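Local atomic coordinates of protein-glutamate methylesterase/protein-glutamine glutaminase (Thermotoga maritima, PDB entry 3SFT), a protein that probably demethylates methylglutamates and deamidates certain glutamines of chemoreceptors, this chain being its C-terminal catalytic domain. Residues A[133-138]-A[161-166]. Residues are numbered along the deposited sequence; the frame is centred on the assembly and turned at random.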
loop_
_atom_site.group_PDB
_atom_site.type_symbol
_atom_site.label_atom_id
_atom_site.label_comp_id
_atom_site.label_asym_id
_atom_site.label_seq_id
_atom_site.Cartn_x
_atom_site.Cartn_y
_atom_site.Cartn_z
ATOM N N THR A 133 1.316 -7.616 -7.556
ATOM C CA THR A 133 2.113 -8.791 -7.885
ATOM C C THR A 133 2.993 -9.220 -6.720
ATOM O O THR A 133 3.493 -8.375 -5.971
ATOM C CB THR A 133 3.033 -8.460 -9.096
ATOM O OG1 THR A 133 3.936 -9.541 -9.345
ATOM C CG2 THR A 133 3.832 -7.185 -8.827
ATOM N N GLY A 134 3.184 -10.531 -6.577
ATOM C CA GLY A 134 4.014 -11.050 -5.504
ATOM C C GLY A 134 3.660 -12.456 -5.060
ATOM O O GLY A 134 2.562 -12.949 -5.327
ATOM N N MET A 135 4.604 -13.111 -4.392
ATOM C CA MET A 135 4.396 -14.459 -3.880
ATOM C C MET A 135 3.754 -14.396 -2.508
ATOM O O MET A 135 3.893 -13.407 -1.793
ATOM C CB MET A 135 5.722 -15.207 -3.730
ATOM C CG MET A 135 6.286 -15.807 -4.987
ATOM S SD MET A 135 7.772 -16.807 -4.686
ATOM C CE MET A 135 7.869 -17.481 -6.268
ATOM N N GLY A 136 3.063 -15.468 -2.138
ATOM C CA GLY A 136 2.444 -15.528 -0.828
ATOM C C GLY A 136 1.042 -14.969 -0.711
ATOM O O GLY A 136 0.380 -14.665 -1.706
ATOM N N LYS A 137 0.622 -14.783 0.536
ATOM C CA LYS A 137 -0.712 -14.304 0.849
ATOM C C LYS A 137 -0.781 -12.992 1.629
ATOM O O LYS A 137 -1.846 -12.620 2.115
ATOM C CB LYS A 137 -1.474 -15.411 1.588
ATOM C CG LYS A 137 -1.635 -16.681 0.745
ATOM C CD LYS A 137 -2.186 -17.869 1.531
ATOM C CE LYS A 137 -3.595 -17.629 2.064
ATOM N NZ LYS A 137 -3.589 -17.234 3.508
ATOM N N ASP A 138 0.340 -12.288 1.748
ATOM C CA ASP A 138 0.341 -11.012 2.461
ATOM C C ASP A 138 -0.617 -10.083 1.715
ATOM O O ASP A 138 -0.578 -9.998 0.488
ATOM C CB ASP A 138 1.754 -10.414 2.511
ATOM C CG ASP A 138 1.854 -9.181 3.417
ATOM O OD1 ASP A 138 1.076 -9.039 4.384
ATOM O OD2 ASP A 138 2.741 -8.347 3.162
ATOM N N CYS A 161 1.255 -8.857 -13.675
ATOM C CA CYS A 161 1.993 -9.446 -12.560
ATOM C C CYS A 161 3.164 -10.311 -12.995
ATOM O O CYS A 161 3.106 -10.993 -14.019
ATOM C CB CYS A 161 1.082 -10.338 -11.705
ATOM S SG CYS A 161 -0.197 -9.523 -10.743
ATOM N N VAL A 162 4.223 -10.291 -12.196
ATOM C CA VAL A 162 5.364 -11.152 -12.447
ATOM C C VAL A 162 4.953 -12.469 -11.772
ATOM O O VAL A 162 5.099 -13.548 -12.348
ATOM C CB VAL A 162 6.661 -10.585 -11.840
ATOM C CG1 VAL A 162 7.795 -11.584 -12.003
ATOM C CG2 VAL A 162 7.025 -9.283 -12.546
ATOM N N VAL A 163 4.358 -12.344 -10.585
ATOM C CA VAL A 163 3.860 -13.483 -9.814
ATOM C C VAL A 163 2.430 -13.171 -9.356
ATOM O O VAL A 163 2.196 -12.246 -8.579
ATOM C CB VAL A 163 4.741 -13.801 -8.577
ATOM C CG1 VAL A 163 4.110 -14.915 -7.768
ATOM C CG2 VAL A 163 6.137 -14.238 -9.011
ATOM N N PHE A 164 1.477 -13.948 -9.854
ATOM C CA PHE A 164 0.069 -13.761 -9.525
ATOM C C PHE A 164 -0.283 -14.573 -8.286
ATOM O O PHE A 164 -1.080 -15.502 -8.358
ATOM C CB PHE A 164 -0.787 -14.210 -10.714
ATOM C CG PHE A 164 -2.241 -13.830 -10.611
ATOM C CD1 PHE A 164 -2.618 -12.518 -10.346
ATOM C CD2 PHE A 164 -3.235 -14.780 -10.841
ATOM C CE1 PHE A 164 -3.958 -12.158 -10.317
ATOM C CE2 PHE A 164 -4.581 -14.425 -10.814
ATOM C CZ PHE A 164 -4.940 -13.110 -10.551
ATOM N N GLY A 165 0.354 -14.258 -7.165
ATOM C CA GLY A 165 0.077 -14.976 -5.935
ATOM C C GLY A 165 -0.713 -14.122 -4.966
ATOM O O GLY A 165 -1.839 -14.465 -4.610
ATOM N N MET A 166 -0.130 -12.999 -4.552
ATOM C CA MET A 166 -0.789 -12.096 -3.614
ATOM C C MET A 166 -2.156 -11.614 -4.093
ATOM O O MET A 166 -3.128 -11.678 -3.339
ATOM C CB MET A 166 0.138 -10.932 -3.230
ATOM C CG MET A 166 1.310 -11.393 -2.350
ATOM S SD MET A 166 2.562 -10.165 -1.896
ATOM C CE MET A 166 1.820 -8.644 -2.508
HETATM O O HOH W 1 -2.540 -11.948 -0.686
#
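A chi1 of 173° swings OG1 of T133 to the side opposite its amide nitrogen, and the hydroxyl oxygen reaches into the bend at C161–V163 and accepts two consecutive amides. The N-H of V163 comes in almost straight, N to OG1 3.1 Å, while that of V162, its N 3.0 Å from the same OG1, arrives more bent. OG1 donates its own hydrogen bond to T16 O, so one donation and two acceptances hold its rotation. SG of C161 also packs against CA and CB of T133. Putting a valine in place of T133 is likely to leave the V162 and V163 amides without this acceptor and T16 O without its donor, easing the grip on the bend at 161–163.

One step on, the backbones bridge: G134 N donates to V163 O at 2.8 Å, in the carbonyl plane. G134 O then receives M166 N at 2.8 Å, the donor standing above its carbonyl plane, and a weaker bond from G165 N. A side chain on G134 would run into M166 SD, and one on G165 into G134 O, so both glycines allow the close approach. CG of M166 lies 3.3 Å from M135 O, and a nearly eclipsed chi3 of 8° turns CE toward T133 O. At the outer edge, CG1 of V163 meets CG of M135, 3.6 Å away. A water donates to both D138 O and M166 O, tying the start of helix 166-172 to the far end of 133-138.

These are neighbouring loops following parallel strands 127-131 and 152-156 of a doubly wound alpha/beta sheet. They frame the predicted Ser-His-Asp catalytic triad: D138 OD2 bonds to H42 NE2, and M166 packs against S15, consistent with a CheB methylesterase active site.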